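Local coordinates for prophenoloxidase b (Marsupenaeus japonicus, PDB 3WKY), which is a type 3 copper protein of crustacean hemolymph, the precursor of a phenoloxidase that probably hydroxylates monophenols and oxidises o-diphenols, at residues G421-L426 / V491-S496; M501-F506 / F592-T597. All blocks are in the same frame, centred on the assembly; numbering follows the deposited sequence.

Interaction 1: residues G421-L426 / V491-S496. With NAG (2-acetamido-2-deoxy-beta-D-glucopyranose), chain E.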
ATOM      1  N   GLY A 421      53.272  -4.691 -22.924  1.00 26.39           N
ATOM      2  CA  GLY A 421      53.522  -5.694 -23.949  1.00 24.25           C
ATOM      3  C   GLY A 421      54.633  -5.257 -24.891  1.00 27.30           C
ATOM      4  O   GLY A 421      54.872  -4.061 -25.049  1.00 25.36           O
ATOM      5  N   ASN A 422      55.295  -6.221 -25.527  1.00 24.97           N
ATOM      6  CA  ASN A 422      56.399  -5.910 -26.440  1.00 26.09           C
ATOM      7  C   ASN A 422      55.920  -5.483 -27.828  1.00 28.99           C
ATOM      8  O   ASN A 422      56.657  -4.834 -28.577  1.00 32.25           O
ATOM      9  CB  ASN A 422      57.340  -7.118 -26.563  1.00 26.41           C
ATOM     10  CG  ASN A 422      58.201  -7.323 -25.327  1.00 30.39           C
ATOM     11  OD1 ASN A 422      59.011  -6.469 -24.977  1.00 45.66           O
ATOM     12  ND2 ASN A 422      58.035  -8.461 -24.669  1.00 44.13           N
ATOM     13  N   ILE A 423      54.692  -5.852 -28.188  1.00 22.83           N
ATOM     14  CA  ILE A 423      54.177  -5.584 -29.531  0.78 22.63           C
ATOM     15  C   ILE A 423      53.345  -4.304 -29.554  1.00 29.34           C
ATOM     16  O   ILE A 423      52.546  -4.074 -28.652  1.00 32.44           O
ATOM     17  CB  ILE A 423      53.341  -6.769 -30.049  0.78 25.53           C
ATOM     18  CG1 ILE A 423      54.202  -8.030 -30.114  0.78 31.49           C
ATOM     19  CG2 ILE A 423      52.763  -6.467 -31.411  0.78 24.26           C
ATOM     20  CD1 ILE A 423      55.432  -7.870 -30.974  0.78 28.21           C
ATOM     21  N   THR A 424      53.550  -3.475 -30.577  1.00 23.77           N
ATOM     22  CA  THR A 424      52.801  -2.236 -30.771  1.00 27.22           C
ATOM     23  C   THR A 424      51.671  -2.482 -31.764  1.00 31.02           C
ATOM     24  O   THR A 424      51.879  -3.111 -32.798  1.00 24.84           O
ATOM     25  CB  THR A 424      53.720  -1.112 -31.341  1.00 30.43           C
ATOM     26  OG1 THR A 424      54.648  -0.688 -30.333  1.00 35.57           O
ATOM     27  CG2 THR A 424      52.898   0.085 -31.782  1.00 32.34           C
ATOM     28  N   VAL A 425      50.464  -2.015 -31.458  1.00 24.98           N
ATOM     29  CA  VAL A 425      49.387  -2.106 -32.435  1.00 19.27           C
ATOM     30  C   VAL A 425      49.319  -0.807 -33.242  1.00 28.26           C
ATOM     31  O   VAL A 425      49.169   0.279 -32.670  1.00 29.68           O
ATOM     32  CB  VAL A 425      48.024  -2.394 -31.761  1.00 23.12           C
ATOM     33  CG1 VAL A 425      46.914  -2.431 -32.802  1.00 24.22           C
ATOM     34  CG2 VAL A 425      48.088  -3.709 -31.007  1.00 17.65           C
ATOM     35  N   LEU A 426      49.426  -0.917 -34.566  1.00 25.08           N
ATOM     36  CA  LEU A 426      49.548   0.265 -35.415  1.00 27.82           C
ATOM     37  C   LEU A 426      48.262   0.627 -36.139  1.00 26.76           C
ATOM     38  O   LEU A 426      47.999   1.801 -36.398  1.00 30.89           O
ATOM     39  CB  LEU A 426      50.662   0.069 -36.452  1.00 24.53           C
ATOM     40  CG  LEU A 426      52.079  -0.035 -35.893  1.00 30.22           C
ATOM     41  CD1 LEU A 426      53.079  -0.340 -37.012  1.00 33.16           C
ATOM     42  CD2 LEU A 426      52.445   1.251 -35.188  1.00 35.80           C
ATOM     43  N   VAL A 491      50.598  -4.711 -36.779  1.00 23.10           N
ATOM     44  CA  VAL A 491      51.390  -4.585 -35.561  1.00 18.71           C
ATOM     45  C   VAL A 491      52.870  -4.357 -35.875  1.00 31.41           C
ATOM     46  O   VAL A 491      53.315  -4.575 -37.002  1.00 26.44           O
ATOM     47  CB  VAL A 491      51.259  -5.812 -34.653  1.00 21.99           C
ATOM     48  CG1 VAL A 491      49.786  -6.108 -34.355  1.00 17.81           C
ATOM     49  CG2 VAL A 491      51.919  -7.025 -35.283  1.00 25.59           C
ATOM     50  N   ASN A 492      53.619  -3.915 -34.872  1.00 24.99           N
ATOM     51  CA  ASN A 492      55.069  -3.831 -34.996  1.00 27.38           C
ATOM     52  C   ASN A 492      55.765  -4.544 -33.856  1.00 29.31           C
ATOM     53  O   ASN A 492      55.422  -4.353 -32.686  1.00 28.70           O
ATOM     54  CB  ASN A 492      55.553  -2.380 -35.052  1.00 26.19           C
ATOM     55  CG  ASN A 492      57.043  -2.283 -35.375  1.00 33.48           C
ATOM     56  OD1 ASN A 492      57.483  -2.775 -36.414  1.00 26.51           O
ATOM     57  ND2 ASN A 492      57.821  -1.659 -34.485  1.00 25.94           N
ATOM     58  N   ASN A 493      56.739  -5.379 -34.204  1.00 23.24           N
ATOM     59  CA  ASN A 493      57.627  -5.970 -33.222  1.00 23.10           C
ATOM     60  C   ASN A 493      58.930  -5.191 -33.300  1.00 34.28           C
ATOM     61  O   ASN A 493      59.687  -5.350 -34.259  1.00 27.55           O
ATOM     62  CB  ASN A 493      57.863  -7.443 -33.548  1.00 23.11           C
ATOM     63  CG  ASN A 493      58.882  -8.097 -32.635  1.00 24.32           C
ATOM     64  OD1 ASN A 493      59.432  -7.471 -31.728  1.00 27.09           O
ATOM     65  ND2 ASN A 493      59.130  -9.382 -32.868  1.00 25.58           N
ATOM     66  N   PRO A 494      59.179  -4.328 -32.304  1.00 31.71           N
ATOM     67  CA  PRO A 494      60.378  -3.485 -32.307  1.00 30.50           C
ATOM     68  C   PRO A 494      61.580  -4.182 -31.689  1.00 28.34           C
ATOM     69  O   PRO A 494      62.651  -3.588 -31.628  1.00 35.10           O
ATOM     70  CB  PRO A 494      59.966  -2.303 -31.431  1.00 29.29           C
ATOM     71  CG  PRO A 494      59.015  -2.922 -30.421  1.00 32.97           C
ATOM     72  CD  PRO A 494      58.249  -3.973 -31.210  1.00 27.53           C
ATOM     73  N   THR A 495      61.413  -5.419 -31.239  1.00 29.64           N
ATOM     74  CA  THR A 495      62.512  -6.125 -30.598  1.00 28.86           C
ATOM     75  C   THR A 495      63.390  -6.843 -31.635  1.00 33.16           C
ATOM     76  O   THR A 495      63.125  -6.782 -32.840  1.00 29.26           O
ATOM     77  CB  THR A 495      62.024  -7.135 -29.567  1.00 29.87           C
ATOM     78  OG1 THR A 495      61.530  -8.301 -30.237  1.00 29.89           O
ATOM     79  CG2 THR A 495      60.908  -6.516 -28.681  1.00 28.99           C
ATOM     80  N   SER A 496      64.415  -7.542 -31.154  1.00 30.64           N
ATOM     81  CA  SER A 496      65.374  -8.192 -32.045  0.56 36.06           C
ATOM     82  C   SER A 496      65.103  -9.687 -32.205  1.00 39.74           C
ATOM     83  O   SER A 496      65.851 -10.393 -32.880  1.00 35.50           O
ATOM     84  CB  SER A 496      66.805  -7.966 -31.552  0.56 35.59           C
ATOM     85  OG  SER A 496      67.032  -8.632 -30.323  0.56 31.93           O
TER
HETATM   86  C1  NAG E 701      59.054  -8.596 -23.654  1.00 46.29           C
HETATM   87  C2  NAG E 701      58.504  -8.443 -22.224  1.00 59.34           C
HETATM   88  C3  NAG E 701      59.168  -9.305 -21.142  1.00 63.82           C
HETATM   89  C4  NAG E 701      59.926 -10.518 -21.665  1.00 66.46           C
HETATM   90  C5  NAG E 701      60.722 -10.117 -22.888  1.00 61.42           C
HETATM   91  C6  NAG E 701      61.604 -11.266 -23.366  1.00 63.53           C
HETATM   92  C7  NAG E 701      57.684  -6.139 -21.943  1.00 54.38           C
HETATM   93  C8  NAG E 701      58.105  -4.803 -22.483  1.00 57.50           C
HETATM   94  N2  NAG E 701      58.644  -7.055 -21.806  1.00 52.78           N
HETATM   95  O3  NAG E 701      58.173  -9.751 -20.247  1.00 65.18           O
HETATM   96  O4  NAG E 701      60.803 -11.009 -20.675  1.00 69.93           O
HETATM   97  O5  NAG E 701      59.788  -9.784 -23.884  1.00 60.03           O
HETATM   98  O6  NAG E 701      60.806 -12.412 -23.572  1.00 64.87           O
HETATM   99  O7  NAG E 701      56.504  -6.330 -21.647  1.00 49.69           O
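Thr424 and Asn492 make the backbone link between 421-426 and 491-496, a hydrogen-bonded antiparallel pair. Thr424 N gives to Asn492 O at 3.0 Å, almost straight at 171°, and Asn492 N returns a bond to Thr424 O at 2.8 Å. Val425 and Val491 follow as a non-hydrogen-bonded pair. Van der Waals contacts flank this ladder: Leu426 CD1 lies 3.8 Å from Asn492 CB, while Ile423 makes an apolar contact with Val491 through CG2 and reaches Asn493 with CD1, less securely because two conformers are modelled. Beyond the ladder, Pro494 CD sits 3.2 Å from Asn422 O. Polar side-chain bonding belongs to the turn. With CG anti to the backbone N (chi1 175°), Asn493 directs OD1 to Thr495, accepting from its N at 2.9 Å, above the carbonyl plane, and from its OG1 at 2.7 Å, in plane on a lone pair. Its ND2 donates to Asp497 O and Ile538 O. A leucine in place of Asn493 would probably leave Thr495 N and OG1 without this shared acceptor and let the turn move. Covalently, Asn422 ND2 carries NAG C1. The arrangement is an N-glycosylated edge of the Ig-like domain's three-stranded antiparallel sheet, with an Asx turn closing the inner strand.

Interaction 2: residues M501-F506 / F592-T597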
ATOM      1  N   MET A 501      52.297 -13.579 -29.536  1.00 25.92           N
ATOM      2  CA  MET A 501      51.305 -12.742 -28.889  1.00 30.97           C
ATOM      3  C   MET A 501      49.906 -13.321 -28.993  1.00 22.48           C
ATOM      4  O   MET A 501      49.625 -14.164 -29.855  1.00 22.24           O
ATOM      5  CB  MET A 501      51.341 -11.343 -29.477  1.00 31.67           C
ATOM      6  CG  MET A 501      50.967 -11.315 -30.909  1.00 42.92           C
ATOM      7  SD  MET A 501      49.586 -10.205 -31.082  1.00 57.75           S
ATOM      8  CE  MET A 501      50.148  -9.265 -32.484  1.00 29.88           C
ATOM      9  N   LYS A 502      49.044 -12.878 -28.084  1.00 24.15           N
ATOM     10  CA  LYS A 502      47.623 -13.196 -28.146  1.00 22.69           C
ATOM     11  C   LYS A 502      46.867 -11.897 -28.446  1.00 20.73           C
ATOM     12  O   LYS A 502      47.064 -10.888 -27.769  1.00 25.72           O
ATOM     13  CB  LYS A 502      47.161 -13.822 -26.832  1.00 24.20           C
ATOM     14  CG  LYS A 502      45.639 -13.866 -26.665  1.00 25.22           C
ATOM     15  CD  LYS A 502      45.224 -14.934 -25.655  1.00 30.13           C
ATOM     16  CE  LYS A 502      45.083 -16.284 -26.337  1.00 35.40           C
ATOM     17  NZ  LYS A 502      44.718 -17.365 -25.379  1.00 35.51           N
ATOM     18  N   LEU A 503      46.053 -11.908 -29.498  1.00 18.12           N
ATOM     19  CA  LEU A 503      45.225 -10.755 -29.819  1.00 17.65           C
ATOM     20  C   LEU A 503      43.904 -10.921 -29.062  1.00 21.63           C
ATOM     21  O   LEU A 503      43.338 -12.013 -29.025  1.00 20.84           O
ATOM     22  CB  LEU A 503      44.972 -10.673 -31.315  1.00 23.65           C
ATOM     23  CG  LEU A 503      46.151 -10.086 -32.102  1.00 23.68           C
ATOM     24  CD1 LEU A 503      45.920 -10.234 -33.597  1.00 25.68           C
ATOM     25  CD2 LEU A 503      46.325  -8.621 -31.727  1.00 20.46           C
ATOM     26  N   ARG A 504      43.441  -9.840 -28.445  1.00 19.14           N
ATOM     27  CA  ARG A 504      42.207  -9.882 -27.659  1.00 18.37           C
ATOM     28  C   ARG A 504      41.347  -8.769 -28.190  1.00 19.83           C
ATOM     29  O   ARG A 504      41.714  -7.601 -28.097  1.00 20.40           O
ATOM     30  CB  ARG A 504      42.534  -9.623 -26.198  1.00 18.07           C
ATOM     31  CG  ARG A 504      43.514 -10.618 -25.613  1.00 19.88           C
ATOM     32  CD  ARG A 504      43.905 -10.224 -24.222  1.00 19.27           C
ATOM     33  NE  ARG A 504      44.920 -11.117 -23.686  1.00 20.98           N
ATOM     34  CZ  ARG A 504      44.668 -12.252 -23.047  1.00 21.28           C
ATOM     35  NH1 ARG A 504      43.410 -12.641 -22.823  1.00 20.51           N
ATOM     36  NH2 ARG A 504      45.677 -12.989 -22.610  1.00 22.96           N
ATOM     37  N   ILE A 505      40.203  -9.126 -28.760  1.00 19.07           N
ATOM     38  CA  ILE A 505      39.377  -8.157 -29.465  1.00 14.05           C
ATOM     39  C   ILE A 505      37.965  -8.169 -28.881  1.00 19.80           C
ATOM     40  O   ILE A 505      37.362  -9.232 -28.778  1.00 18.08           O
ATOM     41  CB  ILE A 505      39.324  -8.495 -30.951  1.00 17.74           C
ATOM     42  CG1 ILE A 505      40.767  -8.495 -31.497  1.00 20.95           C
ATOM     43  CG2 ILE A 505      38.449  -7.506 -31.691  1.00 17.50           C
ATOM     44  CD1 ILE A 505      40.888  -8.456 -32.997  1.00 27.49           C
ATOM     45  N   PHE A 506      37.460  -6.998 -28.484  1.00 19.34           N
ATOM     46  CA  PHE A 506      36.144  -6.912 -27.817  1.00 15.79           C
ATOM     47  C   PHE A 506      35.300  -5.804 -28.438  1.00 17.24           C
ATOM     48  O   PHE A 506      35.837  -4.841 -28.991  1.00 18.22           O
ATOM     49  CB  PHE A 506      36.312  -6.659 -26.307  1.00 14.20           C
ATOM     50  CG  PHE A 506      36.879  -7.831 -25.554  1.00 15.94           C
ATOM     51  CD1 PHE A 506      38.249  -8.023 -25.461  1.00 20.96           C
ATOM     52  CD2 PHE A 506      36.036  -8.753 -24.942  1.00 19.49           C
ATOM     53  CE1 PHE A 506      38.771  -9.117 -24.770  1.00 25.06           C
ATOM     54  CE2 PHE A 506      36.552  -9.841 -24.250  1.00 18.69           C
ATOM     55  CZ  PHE A 506      37.919 -10.019 -24.158  1.00 25.61           C
ATOM     56  N   PHE A 592      35.624  -1.119 -31.131  1.00 20.23           N
ATOM     57  CA  PHE A 592      36.252  -2.380 -31.527  1.00 21.00           C
ATOM     58  C   PHE A 592      37.642  -2.311 -30.893  1.00 24.36           C
ATOM     59  O   PHE A 592      38.582  -1.743 -31.459  1.00 21.24           O
ATOM     60  CB  PHE A 592      36.307  -2.427 -33.060  1.00 20.57           C
ATOM     61  CG  PHE A 592      36.690  -3.764 -33.660  1.00 20.77           C
ATOM     62  CD1 PHE A 592      38.029  -4.065 -33.924  1.00 24.22           C
ATOM     63  CD2 PHE A 592      35.713  -4.665 -34.074  1.00 24.04           C
ATOM     64  CE1 PHE A 592      38.387  -5.278 -34.523  1.00 19.61           C
ATOM     65  CE2 PHE A 592      36.061  -5.874 -34.676  1.00 25.73           C
ATOM     66  CZ  PHE A 592      37.405  -6.176 -34.903  1.00 23.17           C
ATOM     67  N   PHE A 593      37.755  -2.848 -29.683  1.00 18.25           N
ATOM     68  CA  PHE A 593      38.979  -2.754 -28.884  1.00 19.07           C
ATOM     69  C   PHE A 593      39.929  -3.881 -29.269  1.00 19.39           C
ATOM     70  O   PHE A 593      39.512  -5.040 -29.368  1.00 17.39           O
ATOM     71  CB  PHE A 593      38.615  -2.866 -27.391  1.00 18.50           C
ATOM     72  CG  PHE A 593      39.804  -3.068 -26.450  1.00 17.39           C
ATOM     73  CD1 PHE A 593      40.337  -4.343 -26.222  1.00 15.85           C
ATOM     74  CD2 PHE A 593      40.328  -2.001 -25.745  1.00 17.25           C
ATOM     75  CE1 PHE A 593      41.397  -4.533 -25.344  1.00 15.09           C
ATOM     76  CE2 PHE A 593      41.394  -2.176 -24.861  1.00 15.40           C
ATOM     77  CZ  PHE A 593      41.925  -3.449 -24.655  1.00 17.29           C
ATOM     78  N   VAL A 594      41.206  -3.549 -29.472  1.00 21.02           N
ATOM     79  CA  VAL A 594      42.211  -4.543 -29.852  1.00 20.57           C
ATOM     80  C   VAL A 594      43.417  -4.451 -28.923  1.00 19.85           C
ATOM     81  O   VAL A 594      43.998  -3.374 -28.762  1.00 22.61           O
ATOM     82  CB  VAL A 594      42.707  -4.313 -31.308  1.00 18.27           C
ATOM     83  CG1 VAL A 594      43.761  -5.365 -31.697  1.00 21.14           C
ATOM     84  CG2 VAL A 594      41.539  -4.314 -32.281  1.00 20.43           C
ATOM     85  N   MET A 595      43.803  -5.574 -28.318  1.00 19.37           N
ATOM     86  CA  MET A 595      45.017  -5.606 -27.512  1.00 23.03           C
ATOM     87  C   MET A 595      45.955  -6.741 -27.920  1.00 21.26           C
ATOM     88  O   MET A 595      45.527  -7.884 -28.109  1.00 19.91           O
ATOM     89  CB  MET A 595      44.682  -5.729 -26.027  1.00 21.90           C
ATOM     90  CG  MET A 595      45.897  -5.728 -25.114  1.00 21.88           C
ATOM     91  SD  MET A 595      45.389  -5.932 -23.387  1.00 24.09           S
ATOM     92  CE  MET A 595      46.934  -5.678 -22.504  1.00 29.59           C
ATOM     93  N   ALA A 596      47.236  -6.418 -28.077  1.00 23.29           N
ATOM     94  CA  ALA A 596      48.252  -7.442 -28.324  1.00 21.10           C
ATOM     95  C   ALA A 596      48.952  -7.734 -27.003  1.00 21.27           C
ATOM     96  O   ALA A 596      49.575  -6.852 -26.404  1.00 25.27           O
ATOM     97  CB  ALA A 596      49.262  -6.964 -29.377  1.00 21.88           C
ATOM     98  N   THR A 597      48.847  -8.972 -26.540  1.00 18.14           N
ATOM     99  CA  THR A 597      49.450  -9.304 -25.260  0.54 22.02           C
ATOM    100  C   THR A 597      50.555 -10.338 -25.428  1.00 23.32           C
ATOM    101  O   THR A 597      50.520 -11.178 -26.325  1.00 24.47           O
ATOM    102  CB  THR A 597      48.390  -9.798 -24.257  0.54 26.68           C
ATOM    103  OG1 THR A 597      48.969  -9.936 -22.957  0.54 33.40           O
ATOM    104  CG2 THR A 597      47.859 -11.113 -24.701  0.54 17.56           C
TER
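Ile505 sets its CG2 methyl over one face of the Phe592 ring, a CH-pi contact 3.9 Å from CG2 to the ring centroid and 25° off the normal. Phe592 is brought there by its first torsion (chi1 -169°), which leaves CG beside the carbonyl carbon and lets the ring come back across Ile505. Along the same face, Leu503 CD2 touches Val594 CG1 at 4.1 Å, and Met501, bent at chi2 and chi3, lays SD against Ala596 CB at 3.7 Å. Successive residues alternate between the two faces, as in any extended strand; the two strands are antiparallel neighbours (162° between directions) in the mixed sheet of the Ig-like domain, where Lys502-Thr597, Arg504-Met595 and Phe506-Phe593 each exchange two N-H...O bonds. On the other face the Phe506 and Phe593 rings meet obliquely, CD1 to CD1 at 4.3 Å. Arg504 runs extended from CG to NE; Lys502 CD lies 3.6 Å above one face of its guanidinium group, while Thr597 CG2 comes to the edge, a placement left doubtful by a second threonine conformer. Arg504 is a buried residue, and its NH1 makes a salt bridge with Asp628, which is likely to balance the charge, next to Trp630 and Tyr634 from loops.

In the fold
Interactions 1 and 2 join different strand pairs of one Ig-like domain and lie in separate sheets packed against each other. Their centres are 13 Å apart, and where the two contacts meet, the packing is apolar: Val491 CG1 meets Met501 CE at 3.7 Å, and Val425 CG2 meets Ala596 CB at 3.8 Å. The chain passes directly from strand 485-493 of the first sheet to strand 501-509 of the second. Interaction 2 is buried, apart from the partly exposed Lys502, with a regular ladder, aromatic and aliphatic packing and an arginine salt-bridged to an aspartate. Interaction 1, farther from the chain's centre, is partly buried; its valines face the other sheet, whereas its loop ends carry a polar turn and a sugar.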